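Local coordinates for exoribonuclease II, mitochondrial (Candida glabrata, PDB 6F3H), which degrades RNA from the 3' end as the nuclease component of the mitochondrial RNA degradosome, probably hydrolysing the chain with the help of bound magnesium, at residues R296-D301 with G305-N310; V397-S402 with H406-G411. The protein carries 1 engineered substitution. All blocks are in the same frame, centred on the assembly; numbering follows the deposited sequence.

Contact 1 of 2, residues R296-D301 with G305-N310; sequences RTLLND and GNIEEN
The carbonyl oxygen of Asp301 is gripped by two backbone N-H groups from the loop that follows its helix. Asn306 N donates to Asp301 O at 3.0 Å, almost in line with the carbonyl bond, while Ile307 N reaches the same oxygen at 3.3 Å from above the carbonyl plane. Neither bond is straight at the hydrogen. The Asn306 N bond belongs to a Schellman motif, in which Gly305, at positive phi (87°), leaves the helix; the Ile307 N bond is an addition to it. Alongside, Asn306 ND2 makes a weak bond to Asp301 OD1 at 3.3 Å, carboxylate and amide planes standing 70° apart; ND2 also donates to Gly356 O, OD1 of Asn306 accepts from Trp358 N, and Asp301 OD2 bonds the hydroxyl of Tyr258. Next to these bonds packs Ile307, whose CG1 sits between its backbone N and carbonyl carbon (chi1 55°). That torsion lays CG1 against the gripped carbonyl and carries CD1 on to Asp301 CB, at 3.7 Å, and to Leu298. Leu298 CD1 meets Ile307 CD1 at 3.6 Å, the two side chains crossing at about a right angle. The contact thus joins the last turns of helix 293-303 to the connection leading into helix 311-322, with Tyr258 of helix 251-281 packed against both Leu298 and Ile307, and, from helix 311-322, Ile317 touching Leu298 and Leu313 touching Ile307.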
loop_
_atom_site.group_PDB
_atom_site.type_symbol
_atom_site.label_atom_id
_atom_site.label_comp_id
_atom_site.label_asym_id
_atom_site.label_seq_id
_atom_site.Cartn_x
_atom_site.Cartn_y
_atom_site.Cartn_z
ATOM N N ARG A 296 29.592 -8.366 3.697
ATOM C CA ARG A 296 28.324 -8.865 4.173
ATOM C C ARG A 296 27.274 -7.799 3.979
ATOM O O ARG A 296 26.204 -8.059 3.418
ATOM C CB ARG A 296 28.430 -9.280 5.625
ATOM C CG ARG A 296 29.165 -10.557 5.774
ATOM C CD ARG A 296 28.846 -11.177 7.080
ATOM N NE ARG A 296 29.357 -10.487 8.250
ATOM C CZ ARG A 296 29.833 -11.147 9.299
ATOM N NH1 ARG A 296 29.862 -12.470 9.274
ATOM N NH2 ARG A 296 30.284 -10.507 10.363
ATOM N N THR A 297 27.621 -6.566 4.353
ATOM C CA THR A 297 26.752 -5.416 4.135
ATOM C C THR A 297 26.268 -5.366 2.704
ATOM O O THR A 297 25.092 -5.113 2.432
ATOM C CB THR A 297 27.496 -4.129 4.448
ATOM O OG1 THR A 297 27.827 -4.084 5.835
ATOM C CG2 THR A 297 26.625 -2.957 4.105
ATOM N N LEU A 298 27.179 -5.555 1.768
ATOM C CA LEU A 298 26.801 -5.442 0.375
ATOM C C LEU A 298 25.795 -6.515 0.006
ATOM O O LEU A 298 24.734 -6.213 -0.544
ATOM C CB LEU A 298 28.051 -5.531 -0.487
ATOM C CG LEU A 298 27.817 -6.077 -1.878
ATOM C CD1 LEU A 298 27.098 -5.056 -2.723
ATOM C CD2 LEU A 298 29.140 -6.356 -2.479
ATOM N N LEU A 299 26.076 -7.769 0.366
ATOM C CA LEU A 299 25.133 -8.843 0.084
ATOM C C LEU A 299 23.797 -8.561 0.730
ATOM O O LEU A 299 22.735 -8.800 0.148
ATOM C CB LEU A 299 25.652 -10.157 0.625
ATOM C CG LEU A 299 26.970 -10.580 0.027
ATOM C CD1 LEU A 299 27.546 -11.696 0.893
ATOM C CD2 LEU A 299 26.755 -10.982 -1.411
ATOM N N ASN A 300 23.847 -8.027 1.932
ATOM C CA ASN A 300 22.632 -7.696 2.637
ATOM C C ASN A 300 21.831 -6.652 1.874
ATOM O O ASN A 300 20.648 -6.858 1.585
ATOM C CB ASN A 300 23.005 -7.227 4.029
ATOM C CG ASN A 300 21.819 -6.930 4.861
ATOM O OD1 ASN A 300 20.955 -7.769 5.056
ATOM N ND2 ASN A 300 21.766 -5.719 5.379
ATOM N N ASP A 301 22.464 -5.538 1.512
ATOM C CA ASP A 301 21.748 -4.529 0.753
ATOM C C ASP A 301 21.216 -5.080 -0.565
ATOM O O ASP A 301 20.266 -4.527 -1.116
ATOM C CB ASP A 301 22.650 -3.313 0.516
ATOM C CG ASP A 301 22.750 -2.412 1.744
ATOM O OD1 ASP A 301 21.821 -2.471 2.562
ATOM O OD2 ASP A 301 23.709 -1.620 1.895
ATOM N N GLY A 305 16.844 -5.736 -1.270
ATOM C CA GLY A 305 16.293 -4.949 -2.358
ATOM C C GLY A 305 16.677 -3.489 -2.367
ATOM O O GLY A 305 16.055 -2.707 -3.094
ATOM N N ASN A 306 17.691 -3.099 -1.594
ATOM C CA ASN A 306 18.095 -1.701 -1.511
ATOM C C ASN A 306 18.970 -1.246 -2.673
ATOM O O ASN A 306 18.953 -0.063 -3.022
ATOM C CB ASN A 306 18.863 -1.467 -0.226
ATOM C CG ASN A 306 18.004 -1.557 0.983
ATOM O OD1 ASN A 306 16.835 -1.164 0.977
ATOM N ND2 ASN A 306 18.571 -2.099 2.042
ATOM N N ILE A 307 19.761 -2.131 -3.263
ATOM C CA ILE A 307 20.732 -1.689 -4.256
ATOM C C ILE A 307 20.551 -2.479 -5.528
ATOM O O ILE A 307 21.422 -2.458 -6.404
ATOM C CB ILE A 307 22.176 -1.859 -3.760
ATOM C CG1 ILE A 307 22.383 -3.308 -3.332
ATOM C CG2 ILE A 307 22.487 -0.894 -2.646
ATOM C CD1 ILE A 307 23.786 -3.637 -3.041
ATOM N N GLU A 308 19.426 -3.183 -5.638
ATOM C CA GLU A 308 19.201 -4.025 -6.801
ATOM C C GLU A 308 19.204 -3.219 -8.102
ATOM O O GLU A 308 19.199 -3.822 -9.177
ATOM C CB GLU A 308 17.900 -4.825 -6.618
ATOM N N GLU A 309 19.256 -1.884 -8.044
ATOM C CA GLU A 309 19.250 -1.055 -9.245
ATOM C C GLU A 309 20.616 -0.463 -9.614
ATOM O O GLU A 309 20.692 0.291 -10.588
ATOM C CB GLU A 309 18.231 0.095 -9.080
ATOM N N ASN A 310 21.694 -0.759 -8.873
ATOM C CA ASN A 310 23.030 -0.256 -9.205
ATOM C C ASN A 310 23.780 -1.364 -9.943
ATOM O O ASN A 310 24.098 -2.410 -9.363
ATOM C CB ASN A 310 23.790 0.193 -7.959
ATOM C CG ASN A 310 25.154 0.749 -8.284
ATOM O OD1 ASN A 310 26.001 0.061 -8.848
ATOM N ND2 ASN A 310 25.404 1.979 -7.869
#

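Contact 2 of 2, residues V397-S402 with H406-G411; sequences VFCIDS and HEINDG. Engineered in segment 406-411: Asn409 (natural residue Asp). With MG (magnesium ion), chain E; nucleotides of chain C.
Asp401 packs against Ile408 and shares a magnesium ion with Asp410. Its carboxylate takes the metal through both oxygens, OD1 at 1.8 Å and OD2 at 2.2 Å from the ion, whereas Asp410 contributes OD1 at 2.3 Å. With chi1 at 59°, the Asp410 carboxylate is swung over its own backbone and meets the ion from the edge strand 410-416. The side chains of Ile408 and Asp401 lie alongside each other, pointing opposite ways, with Ile408 CG2 3.2 Å from Asp401 OD2 and, on the Cys399 side, 3.8 Å from Cys399 CB. At Gly411 the backbones draw close, with a CA-H...O contact of 3.2 Å from Gly411 CA to Phe398 O, and Val397 CG1 resting on the same CA. The RNA lies over the metal side: Glu407 N donates to O3' of nucleotide C6 of chain C at 2.6 Å, and the backbone N of Asn409, an engineered residue in place of aspartate, holds C6 OP1. Two carboxylates on one ion beside the C6 phosphate are consistent with metal-assisted cleavage of the A5–C6 phosphodiester, as in RNB-family nucleases; the intact linkage here accompanies an engineered active-site substitution.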
loop_
_atom_site.group_PDB
_atom_site.type_symbol
_atom_site.label_atom_id
_atom_site.label_comp_id
_atom_site.label_asym_id
_atom_site.label_seq_id
_atom_site.Cartn_x
_atom_site.Cartn_y
_atom_site.Cartn_z
ATOM N N VAL A 397 -20.757 -2.876 25.156
ATOM C CA VAL A 397 -20.055 -2.575 23.915
ATOM C C VAL A 397 -19.307 -3.807 23.458
ATOM O O VAL A 397 -18.406 -4.279 24.160
ATOM C CB VAL A 397 -19.049 -1.444 24.117
ATOM C CG1 VAL A 397 -18.457 -1.071 22.813
ATOM C CG2 VAL A 397 -19.768 -0.285 24.744
ATOM N N PHE A 398 -19.589 -4.252 22.239
ATOM C CA PHE A 398 -18.980 -5.445 21.678
ATOM C C PHE A 398 -17.776 -5.106 20.794
ATOM O O PHE A 398 -17.929 -4.494 19.732
ATOM C CB PHE A 398 -20.022 -6.209 20.870
ATOM C CG PHE A 398 -21.263 -6.579 21.641
ATOM C CD1 PHE A 398 -21.235 -7.602 22.579
ATOM C CD2 PHE A 398 -22.475 -5.951 21.376
ATOM C CE1 PHE A 398 -22.390 -7.969 23.258
ATOM C CE2 PHE A 398 -23.635 -6.313 22.050
ATOM C CZ PHE A 398 -23.593 -7.320 22.988
ATOM N N CYS A 399 -16.587 -5.559 21.207
ATOM C CA CYS A 399 -15.336 -5.403 20.456
ATOM C C CYS A 399 -14.933 -6.758 19.893
ATOM O O CYS A 399 -14.242 -7.544 20.548
ATOM C CB CYS A 399 -14.244 -4.831 21.345
ATOM S SG CYS A 399 -14.615 -3.172 21.956
ATOM N N ILE A 400 -15.363 -7.015 18.662
ATOM C CA ILE A 400 -15.204 -8.321 18.025
ATOM C C ILE A 400 -13.903 -8.288 17.239
ATOM O O ILE A 400 -13.869 -7.845 16.091
ATOM C CB ILE A 400 -16.384 -8.645 17.132
ATOM C CG1 ILE A 400 -17.655 -8.301 17.877
ATOM C CG2 ILE A 400 -16.325 -10.097 16.713
ATOM C CD1 ILE A 400 -18.853 -8.646 17.125
ATOM N N ASP A 401 -12.824 -8.767 17.855
ATOM C CA ASP A 401 -11.514 -8.817 17.235
ATOM C C ASP A 401 -11.027 -10.268 17.380
ATOM O O ASP A 401 -11.722 -11.114 17.942
ATOM C CB ASP A 401 -10.616 -7.738 17.863
ATOM C CG ASP A 401 -10.720 -6.404 17.197
ATOM O OD1 ASP A 401 -11.091 -6.360 15.980
ATOM O OD2 ASP A 401 -10.436 -5.358 17.859
ATOM N N SER A 402 -9.866 -10.559 16.802
ATOM C CA SER A 402 -9.224 -11.853 16.987
ATOM C C SER A 402 -8.508 -11.934 18.331
ATOM O O SER A 402 -8.310 -10.939 19.033
ATOM C CB SER A 402 -8.205 -12.132 15.881
ATOM O OG SER A 402 -8.806 -12.481 14.649
ATOM N N HIS A 406 -3.962 -6.323 18.126
ATOM C CA HIS A 406 -3.102 -5.319 18.739
ATOM C C HIS A 406 -3.862 -4.066 19.145
ATOM O O HIS A 406 -3.885 -3.694 20.321
ATOM C CB HIS A 406 -1.987 -4.936 17.773
ATOM C CG HIS A 406 -1.114 -6.080 17.393
ATOM N ND1 HIS A 406 -1.473 -6.994 16.428
ATOM C CD2 HIS A 406 0.093 -6.475 17.859
ATOM C CE1 HIS A 406 -0.517 -7.897 16.304
ATOM N NE2 HIS A 406 0.444 -7.605 17.162
ATOM N N GLU A 407 -4.490 -3.407 18.186
ATOM C CA GLU A 407 -5.230 -2.185 18.425
ATOM C C GLU A 407 -6.704 -2.495 18.284
ATOM O O GLU A 407 -7.135 -3.059 17.271
ATOM C CB GLU A 407 -4.845 -1.079 17.439
ATOM C CG GLU A 407 -3.404 -0.609 17.514
ATOM C CD GLU A 407 -2.625 -0.870 16.236
ATOM O OE1 GLU A 407 -1.853 0.027 15.824
ATOM O OE2 GLU A 407 -2.802 -1.955 15.632
ATOM N N ILE A 408 -7.468 -2.119 19.294
ATOM C CA ILE A 408 -8.915 -2.258 19.281
ATOM C C ILE A 408 -9.473 -0.873 19.002
ATOM O O ILE A 408 -9.462 -0.021 19.892
ATOM C CB ILE A 408 -9.436 -2.820 20.610
ATOM C CG1 ILE A 408 -8.438 -3.824 21.180
ATOM C CG2 ILE A 408 -10.783 -3.490 20.431
ATOM C CD1 ILE A 408 -8.150 -5.009 20.258
ATOM N N ASN A 409 -9.986 -0.658 17.779
ATOM C CA ASN A 409 -10.440 0.647 17.319
ATOM C C ASN A 409 -11.952 0.803 17.380
ATOM O O ASN A 409 -12.449 1.932 17.332
ATOM C CB ASN A 409 -10.041 0.884 15.834
ATOM C CG ASN A 409 -8.562 1.198 15.616
ATOM O OD1 ASN A 409 -8.109 2.323 15.841
ATOM N ND2 ASN A 409 -7.828 0.228 15.104
ATOM N N ASP A 410 -12.688 -0.295 17.541
ATOM C CA ASP A 410 -14.115 -0.368 17.251
ATOM C C ASP A 410 -14.910 -1.120 18.315
ATOM O O ASP A 410 -14.461 -2.145 18.830
ATOM C CB ASP A 410 -14.290 -1.096 15.916
ATOM C CG ASP A 410 -13.682 -2.519 15.936
ATOM O OD1 ASP A 410 -12.719 -2.745 16.702
ATOM O OD2 ASP A 410 -14.071 -3.398 15.138
ATOM N N GLY A 411 -16.119 -0.644 18.591
ATOM C CA GLY A 411 -17.097 -1.412 19.348
ATOM C C GLY A 411 -18.491 -1.117 18.835
ATOM O O GLY A 411 -18.746 -0.055 18.270
HETATM MG MG MG E . -11.986 -4.865 16.383
ATOM P P C C 6 -9.453 -2.924 14.175
ATOM O OP1 C C 6 -9.637 -2.513 15.573
ATOM O OP2 C C 6 -9.440 -1.938 13.082
ATOM O "O5'" C C 6 -8.113 -3.753 14.199
ATOM C "C5'" C C 6 -8.028 -4.914 15.011
ATOM C "C4'" C C 6 -6.788 -5.725 14.714
ATOM O "O4'" C C 6 -6.883 -6.380 13.421
ATOM C "C3'" C C 6 -5.481 -4.973 14.614
ATOM O "O3'" C C 6 -4.963 -4.565 15.862
ATOM C "C2'" C C 6 -4.614 -6.001 13.935
ATOM O "O2'" C C 6 -4.355 -7.035 14.857
ATOM C "C1'" C C 6 -5.588 -6.560 12.901
ATOM N N1 C C 6 -5.449 -5.880 11.582
ATOM C C2 C C 6 -4.449 -6.351 10.697
ATOM O O2 C C 6 -3.753 -7.313 11.021
ATOM N N3 C C 6 -4.216 -5.804 9.487
ATOM C C4 C C 6 -4.954 -4.777 9.131
ATOM N N4 C C 6 -4.697 -4.271 7.920
ATOM C C5 C C 6 -5.981 -4.260 9.992
ATOM C C6 C C 6 -6.193 -4.815 11.192
ATOM P P A C 5 -12.400 -1.729 9.479
ATOM O OP1 A C 5 -12.857 -0.609 10.332
ATOM O OP2 A C 5 -11.369 -1.467 8.434
ATOM O "O5'" A C 5 -11.811 -2.827 10.451
ATOM C "C5'" A C 5 -12.621 -3.332 11.492
ATOM C "C4'" A C 5 -12.079 -4.609 12.068
ATOM O "O4'" A C 5 -12.080 -5.648 11.060
ATOM C "C3'" A C 5 -10.645 -4.572 12.563
ATOM O "O3'" A C 5 -10.544 -4.033 13.861
ATOM C "C2'" A C 5 -10.253 -6.035 12.501
ATOM O "O2'" A C 5 -10.826 -6.744 13.589
ATOM C "C1'" A C 5 -10.949 -6.463 11.216
ATOM N N9 A C 5 -10.079 -6.201 10.082
ATOM C C8 A C 5 -10.015 -5.101 9.263
ATOM N N7 A C 5 -9.071 -5.171 8.358
ATOM C C5 A C 5 -8.486 -6.391 8.641
ATOM C C6 A C 5 -7.427 -7.074 8.043
ATOM N N6 A C 5 -6.741 -6.593 6.999
ATOM N N1 A C 5 -7.108 -8.279 8.579
ATOM C C2 A C 5 -7.804 -8.753 9.628
ATOM N N3 A C 5 -8.828 -8.209 10.281
ATOM C C4 A C 5 -9.094 -7.027 9.711
HETATM O O HOH W 1 -16.317 -4.892 17.103
HETATM O O HOH W 2 -13.765 -4.924 15.552
HETATM O O HOH W 3 -12.704 -3.524 17.646
#

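In the fold
From the N terminus the chain reaches contact 1 first, where helix 293-303 ends and a short loop returns to its last turn before helix 311-322 begins. Contact 1 closes before contact 2 opens, so the two stand in series and neither nest nor cross. After helices 334-343 and 369-378, and past strand 390-391, contact 2 closes a second short loop in the RNB domain, bringing 397-402 against 406-411, a loop that runs into strand 410-416 at the edge of a mixed sheet. The centres of the two contacts lie about 41 Å apart: contact 1 ties the end of helix 293-303 to the loop before helix 311-322, away from the metal site, whereas contact 2 joins loop and sheet at the magnesium ion.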